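Local coordinates for protein branched-chain phosphotransacylase (Enterococcus faecalis, PDB 1YCO) that probably transfers branched-chain acyl groups between coenzyme A and phosphate, at residues 97-105 with 115-123; 146-154 with 208-219. All blocks are in the same frame, centred on the assembly; numbering follows the deposited sequence.

Contact 1. Residues 97-105 with 115-123; sequences KPILSHVAM and LLTDCAMNI
The Met121 side chain packs over the backbone of Ser101 and His102 and crosses Leu100 at a slant. Its CB points to the other segment and approaches Ser101 CA. Its CG packs on Ser101 C at 3.7 Å. The chain then bends at chi2 and chi3 (-64° and -74°). This swings CE back to Leu100, where it meets CB at 3.7 Å and also touches CD1. Beside it, Asn122 ND2 bonds Leu100 O at 3.1 Å, in the carbonyl plane and on a lone pair. That acceptor lies close to the amide plane, which helps to set the rotation of the group. ND2 also lies on the syn side of Asp118 OD1, but the modelled contact is too short to be taken at face value. The other oxygen of the same carboxylate, Asp118 OD2, takes His102 N at 3.2 Å, from above the carboxylate plane. His102 O is gripped twice, by Asp118 N at 2.8 Å and by Thr117 OG1 at 2.9 Å, from opposite faces of its plane. With OG1 anti to the backbone N (chi1 174°), the Thr117 hydroxyl reaches that carbonyl. A water joins OG1 to Ser101 OG, which also bonds Asn136 of helix 127-143. The His102 ring meets Ala120 CB obliquely. Further on, Ala104 and Leu116 form a hydrogen-bonded antiparallel pair, with Ala104 N to Leu116 O at 2.8 Å. Val103-Thr117 and Met105-Leu115 are the non-hydrogen-bonded pairs flanking it. The arrangement is a beta hairpin of strands 101-107 and 113-117, with the loop after its second strand continuing past the start of the first.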
# COMPACT_ATOMS: atom_id res chain seq x y z
N LYS A 97 -12.49 -0.89 25.47
CA LYS A 97 -11.18 -0.28 25.22
C LYS A 97 -11.46 1.13 24.75
O LYS A 97 -12.47 1.38 24.10
CB LYS A 97 -10.42 -1.04 24.13
CG LYS A 97 -9.95 -2.42 24.55
CD LYS A 97 -9.02 -2.30 25.72
CE LYS A 97 -8.51 -3.65 26.15
NZ LYS A 97 -7.56 -3.46 27.30
N PRO A 98 -10.57 2.08 25.09
CA PRO A 98 -10.72 3.49 24.70
C PRO A 98 -11.31 3.66 23.30
O PRO A 98 -12.21 4.49 23.09
CB PRO A 98 -9.29 4.02 24.81
CG PRO A 98 -8.76 3.26 25.97
CD PRO A 98 -9.27 1.85 25.76
N ILE A 99 -10.82 2.88 22.35
CA ILE A 99 -11.32 2.95 20.97
C ILE A 99 -11.30 1.59 20.28
O ILE A 99 -10.62 0.67 20.73
CB ILE A 99 -10.47 3.90 20.10
CG1 ILE A 99 -9.18 3.20 19.70
CG2 ILE A 99 -10.14 5.19 20.86
CD1 ILE A 99 -8.95 3.20 18.20
N LEU A 100 -12.05 1.48 19.19
CA LEU A 100 -12.08 0.25 18.41
C LEU A 100 -11.08 0.41 17.26
O LEU A 100 -10.89 1.51 16.75
CB LEU A 100 -13.48 -0.00 17.84
CG LEU A 100 -14.65 -0.28 18.80
CD1 LEU A 100 -15.95 -0.42 18.01
CD2 LEU A 100 -14.38 -1.55 19.60
N SER A 101 -10.47 -0.69 16.86
CA SER A 101 -9.52 -0.65 15.77
C SER A 101 -9.62 -1.97 15.02
O SER A 101 -10.31 -2.89 15.45
CB SER A 101 -8.08 -0.46 16.29
OG SER A 101 -7.64 -1.56 17.08
N HIS A 102 -8.95 -2.07 13.88
CA HIS A 102 -8.96 -3.31 13.15
C HIS A 102 -7.52 -3.76 13.12
O HIS A 102 -6.60 -2.97 12.95
CB HIS A 102 -9.50 -3.12 11.74
CG HIS A 102 -9.56 -4.39 10.95
ND1 HIS A 102 -8.43 -5.00 10.44
CD2 HIS A 102 -10.61 -5.18 10.59
CE1 HIS A 102 -8.78 -6.10 9.80
NE2 HIS A 102 -10.09 -6.24 9.88
N VAL A 103 -7.35 -5.06 13.33
CA VAL A 103 -6.04 -5.67 13.34
C VAL A 103 -6.08 -6.92 12.47
O VAL A 103 -7.00 -7.73 12.57
CB VAL A 103 -5.62 -6.08 14.77
CG1 VAL A 103 -4.35 -6.94 14.73
CG2 VAL A 103 -5.39 -4.84 15.63
N ALA A 104 -5.06 -7.07 11.64
CA ALA A 104 -4.96 -8.21 10.75
C ALA A 104 -3.68 -8.99 11.02
O ALA A 104 -2.66 -8.42 11.44
CB ALA A 104 -4.97 -7.75 9.29
N MET A 105 -3.75 -10.30 10.80
CA MET A 105 -2.57 -11.15 10.96
C MET A 105 -2.16 -11.55 9.55
O MET A 105 -2.98 -12.02 8.76
CB MET A 105 -2.88 -12.40 11.79
CG MET A 105 -1.68 -13.37 11.82
SD MET A 105 -1.33 -14.12 13.42
CE MET A 105 -2.06 -15.76 13.21
N LEU A 115 1.60 -8.51 12.44
CA LEU A 115 0.29 -7.92 12.54
C LEU A 115 0.31 -6.59 11.78
O LEU A 115 1.32 -5.90 11.73
CB LEU A 115 -0.09 -7.72 14.01
CG LEU A 115 -0.01 -8.95 14.92
CD1 LEU A 115 -0.56 -8.59 16.31
CD2 LEU A 115 -0.82 -10.11 14.35
N LEU A 116 -0.82 -6.29 11.15
CA LEU A 116 -1.00 -5.06 10.41
C LEU A 116 -2.19 -4.37 11.04
O LEU A 116 -3.23 -4.99 11.26
CB LEU A 116 -1.31 -5.35 8.94
CG LEU A 116 -1.65 -4.15 8.04
CD1 LEU A 116 -0.52 -3.14 8.03
CD2 LEU A 116 -1.93 -4.66 6.63
N THR A 117 -2.07 -3.09 11.35
CA THR A 117 -3.21 -2.48 11.95
C THR A 117 -3.75 -1.17 11.49
O THR A 117 -3.05 -0.16 11.25
CB THR A 117 -3.12 -2.45 13.50
OG1 THR A 117 -4.23 -1.71 14.00
CG2 THR A 117 -1.83 -1.83 13.95
N ASP A 118 -5.06 -1.27 11.38
CA ASP A 118 -6.01 -0.27 11.01
C ASP A 118 -6.17 0.13 9.57
O ASP A 118 -5.85 1.24 9.18
CB ASP A 118 -5.88 0.93 11.92
CG ASP A 118 -7.22 1.28 12.54
OD1 ASP A 118 -7.28 2.28 13.29
OD2 ASP A 118 -8.20 0.54 12.26
N CYS A 119 -6.75 -0.79 8.82
CA CYS A 119 -7.05 -0.57 7.42
C CYS A 119 -8.56 -0.73 7.17
O CYS A 119 -8.97 -1.14 6.07
CB CYS A 119 -6.27 -1.56 6.58
SG CYS A 119 -6.12 -3.19 7.31
N ALA A 120 -9.37 -0.42 8.18
CA ALA A 120 -10.83 -0.52 8.09
C ALA A 120 -11.63 0.38 9.05
O ALA A 120 -12.73 0.80 8.71
CB ALA A 120 -11.27 -1.97 8.29
N MET A 121 -11.08 0.66 10.23
CA MET A 121 -11.80 1.47 11.21
C MET A 121 -11.47 2.97 11.24
O MET A 121 -12.31 3.80 10.89
CB MET A 121 -11.59 0.91 12.62
CG MET A 121 -12.25 -0.44 12.91
SD MET A 121 -14.08 -0.42 12.84
CE MET A 121 -14.48 0.43 14.35
N ASN A 122 -10.27 3.32 11.69
CA ASN A 122 -9.88 4.71 11.80
C ASN A 122 -9.28 5.27 10.52
O ASN A 122 -8.17 4.94 10.15
CB ASN A 122 -8.92 4.84 12.99
CG ASN A 122 -9.55 4.32 14.29
OD1 ASN A 122 -10.31 5.02 14.95
ND2 ASN A 122 -9.26 3.06 14.63
N ILE A 123 -10.03 6.15 9.87
CA ILE A 123 -9.60 6.75 8.61
C ILE A 123 -8.23 7.41 8.58
O ILE A 123 -7.38 7.04 7.76
CB ILE A 123 -10.61 7.79 8.13
CG1 ILE A 123 -11.97 7.13 7.96
CG2 ILE A 123 -10.12 8.41 6.79
CD1 ILE A 123 -13.10 8.12 7.67
O HOH W 1 -13.16 3.64 15.99
O HOH W 2 -4.73 -1.81 16.69
O HOH W 3 -5.99 -4.07 9.80

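Contact 2. Residues 146-154 with 208-219; sequences LHHPKIALL and PIMGDADILVVP
Lys150 runs out across Asp212 and Asp214 at an oblique angle to both. Its chain is extended beyond CG, which carries NZ to Asp212 OD2 in a salt bridge of 2.7 Å. The ammonium arrives on the syn side, 18° out of the carboxylate plane. The other oxygen, Asp212 OD1, accepts Met210 N from above that plane, so the carboxylate is held at both oxygens. Asp214 faces the backbone instead. Its OD2 takes Lys150 N at 2.8 Å on the anti lone pair, in a nearly straight bond (170°). The Leu146 side chain crosses Asp214 obliquely, with CD2 3.7 Å from Asp214 OD2. Lys150 O accepts both Asp214 N and Ile215 N, and parallel strand pairing follows from there. Ile151 lies side by side with Ile215, the two pointing the same way, and Leu153 does likewise with Val217. Between these pairs Ile151 CG2 crosses to Val217 CG2 at 3.6 Å. On the other face of the sheet Ala152 CB meets Ala213 CB at 3.9 Å, and Leu216 CD2 and Ile209 CD1 border it. Helix 127-143 covers the face of Ile151, Ile215 and Val217. The chemistry thus changes along the contact. A salt bridge and a carboxylate-to-backbone bond hold the start of the strands, where Lys150 and both aspartates are partly exposed. Beyond them, buried aliphatic side chains and regular backbone bonds join two inner strands of a mixed sheet.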
# COMPACT_ATOMS: atom_id res chain seq x y z
N LEU A 146 3.26 -13.22 22.40
CA LEU A 146 4.43 -12.36 22.25
C LEU A 146 4.52 -11.39 23.43
O LEU A 146 3.58 -10.65 23.69
CB LEU A 146 4.33 -11.58 20.94
CG LEU A 146 5.50 -11.73 19.96
CD1 LEU A 146 4.99 -12.19 18.60
CD2 LEU A 146 6.23 -10.40 19.83
N HIS A 147 5.64 -11.41 24.13
CA HIS A 147 5.83 -10.54 25.29
C HIS A 147 6.34 -9.13 24.97
O HIS A 147 5.80 -8.14 25.48
CB HIS A 147 6.78 -11.21 26.28
CG HIS A 147 6.29 -12.52 26.80
ND1 HIS A 147 5.36 -12.62 27.82
CD2 HIS A 147 6.60 -13.79 26.45
CE1 HIS A 147 5.12 -13.89 28.07
NE2 HIS A 147 5.86 -14.63 27.26
N HIS A 148 7.40 -9.03 24.16
CA HIS A 148 7.98 -7.74 23.79
C HIS A 148 7.96 -7.50 22.28
O HIS A 148 9.00 -7.50 21.62
CB HIS A 148 9.43 -7.66 24.29
CG HIS A 148 9.96 -6.26 24.37
ND1 HIS A 148 9.59 -5.38 25.36
CD2 HIS A 148 10.78 -5.57 23.54
CE1 HIS A 148 10.16 -4.21 25.14
NE2 HIS A 148 10.89 -4.30 24.04
N PRO A 149 6.77 -7.27 21.71
CA PRO A 149 6.60 -7.03 20.27
C PRO A 149 7.22 -5.75 19.70
O PRO A 149 7.18 -4.70 20.33
CB PRO A 149 5.09 -7.04 20.10
CG PRO A 149 4.62 -6.47 21.40
CD PRO A 149 5.47 -7.23 22.39
N LYS A 150 7.78 -5.87 18.50
CA LYS A 150 8.36 -4.72 17.84
C LYS A 150 7.24 -4.07 17.02
O LYS A 150 6.58 -4.73 16.20
CB LYS A 150 9.54 -5.13 16.95
CG LYS A 150 10.69 -5.73 17.77
CD LYS A 150 11.95 -5.93 16.97
CE LYS A 150 13.00 -6.67 17.82
NZ LYS A 150 14.39 -6.56 17.27
N ILE A 151 7.03 -2.78 17.27
CA ILE A 151 5.99 -2.01 16.62
C ILE A 151 6.59 -0.87 15.80
O ILE A 151 7.10 0.11 16.33
CB ILE A 151 5.01 -1.45 17.67
CG1 ILE A 151 4.54 -2.62 18.55
CG2 ILE A 151 3.83 -0.77 16.98
CD1 ILE A 151 3.63 -2.23 19.70
N ALA A 152 6.50 -1.05 14.50
CA ALA A 152 7.01 -0.10 13.54
C ALA A 152 5.92 0.85 13.06
O ALA A 152 4.86 0.43 12.59
CB ALA A 152 7.62 -0.84 12.36
N LEU A 153 6.22 2.14 13.18
CA LEU A 153 5.32 3.20 12.74
C LEU A 153 5.78 3.53 11.33
O LEU A 153 6.79 4.20 11.12
CB LEU A 153 5.46 4.41 13.66
CG LEU A 153 5.25 4.03 15.13
CD1 LEU A 153 5.38 5.27 16.01
CD2 LEU A 153 3.86 3.40 15.28
N LEU A 154 5.01 3.05 10.36
CA LEU A 154 5.32 3.23 8.94
C LEU A 154 5.15 4.61 8.35
O LEU A 154 4.18 5.31 8.64
CB LEU A 154 4.49 2.27 8.11
CG LEU A 154 4.87 0.80 8.12
CD1 LEU A 154 3.91 0.07 7.18
CD2 LEU A 154 6.31 0.63 7.63
N PRO A 208 16.17 0.55 16.46
CA PRO A 208 15.51 -0.38 17.38
C PRO A 208 14.82 -1.52 16.64
O PRO A 208 14.65 -2.62 17.18
CB PRO A 208 14.50 0.50 18.11
CG PRO A 208 15.13 1.85 18.07
CD PRO A 208 15.67 1.92 16.66
N ILE A 209 14.41 -1.26 15.41
CA ILE A 209 13.76 -2.29 14.62
C ILE A 209 14.45 -2.41 13.28
O ILE A 209 14.63 -1.42 12.57
CB ILE A 209 12.27 -1.97 14.40
CG1 ILE A 209 11.59 -1.82 15.76
CG2 ILE A 209 11.64 -3.08 13.55
CD1 ILE A 209 10.18 -1.25 15.71
N MET A 210 14.84 -3.62 12.93
CA MET A 210 15.54 -3.83 11.67
C MET A 210 15.01 -5.01 10.88
O MET A 210 15.48 -6.14 11.03
CB MET A 210 17.03 -3.94 11.95
CG MET A 210 17.58 -2.68 12.61
SD MET A 210 19.36 -2.66 12.94
CE MET A 210 19.44 -3.74 14.36
N GLY A 211 14.01 -4.73 10.05
CA GLY A 211 13.40 -5.75 9.21
C GLY A 211 12.77 -6.91 9.95
O GLY A 211 12.41 -7.88 9.31
N ASP A 212 12.64 -6.80 11.27
CA ASP A 212 12.05 -7.85 12.08
C ASP A 212 10.88 -7.39 12.95
O ASP A 212 10.72 -7.88 14.06
CB ASP A 212 13.13 -8.50 12.97
CG ASP A 212 13.66 -7.57 14.06
OD1 ASP A 212 13.48 -6.33 13.94
OD2 ASP A 212 14.26 -8.07 15.05
N ALA A 213 10.07 -6.46 12.45
CA ALA A 213 8.93 -5.94 13.21
C ALA A 213 7.81 -6.97 13.36
O ALA A 213 7.57 -7.77 12.46
CB ALA A 213 8.37 -4.70 12.54
N ASP A 214 7.13 -6.93 14.50
CA ASP A 214 6.04 -7.87 14.76
C ASP A 214 4.68 -7.29 14.42
O ASP A 214 3.71 -8.01 14.17
CB ASP A 214 6.09 -8.31 16.21
CG ASP A 214 7.39 -8.99 16.55
OD1 ASP A 214 7.64 -10.07 15.97
OD2 ASP A 214 8.15 -8.45 17.38
N ILE A 215 4.61 -5.97 14.43
CA ILE A 215 3.39 -5.27 14.14
C ILE A 215 3.71 -4.05 13.30
O ILE A 215 4.65 -3.30 13.59
CB ILE A 215 2.71 -4.76 15.43
CG1 ILE A 215 2.40 -5.93 16.35
CG2 ILE A 215 1.45 -3.96 15.07
CD1 ILE A 215 1.84 -5.52 17.69
N LEU A 216 2.93 -3.86 12.25
CA LEU A 216 3.14 -2.71 11.39
C LEU A 216 1.94 -1.81 11.65
O LEU A 216 0.81 -2.28 11.71
CB LEU A 216 3.18 -3.13 9.93
CG LEU A 216 4.23 -4.17 9.48
CD1 LEU A 216 4.06 -4.45 7.99
CD2 LEU A 216 5.64 -3.65 9.77
N VAL A 217 2.20 -0.52 11.84
CA VAL A 217 1.16 0.48 12.08
C VAL A 217 1.21 1.53 10.95
O VAL A 217 2.22 2.23 10.78
CB VAL A 217 1.34 1.19 13.44
CG1 VAL A 217 0.20 2.17 13.70
CG2 VAL A 217 1.40 0.17 14.55
N VAL A 218 0.13 1.62 10.18
CA VAL A 218 0.02 2.56 9.07
C VAL A 218 -0.59 3.88 9.52
O VAL A 218 -1.19 3.96 10.58
CB VAL A 218 -0.85 1.98 7.95
CG1 VAL A 218 -0.20 0.72 7.39
CG2 VAL A 218 -2.25 1.69 8.48
N PRO A 219 -0.43 4.93 8.70
CA PRO A 219 -0.96 6.27 9.01
C PRO A 219 -2.44 6.43 8.69
O PRO A 219 -3.17 7.13 9.38
CB PRO A 219 -0.13 7.20 8.11
CG PRO A 219 1.00 6.39 7.63
CD PRO A 219 0.45 4.99 7.52
O HOH W 4 16.36 -5.13 15.81

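Contacts 1 and 2 belong to one six-stranded mixed sheet, and their centres are about 15 Å apart. The strand order is 184-189, 150-154, 215-217, 113-117, 101-107, 238-244. Strands 113-117 and 215-217 are neighbours, so contact 2 continues the sheet directly from contact 1. Leu115 joins them, with probable backbone hydrogen bonds to Asp214 and Leu216. Along the chain they come in series: the hairpin closes before residues 146-154 begin. Helix 127-143 lies between them in sequence and packs on both. Contact 1 is local and antiparallel, whereas contact 2 pairs parallel strands from distant parts of the chain. Together they make four consecutive strands of this sheet.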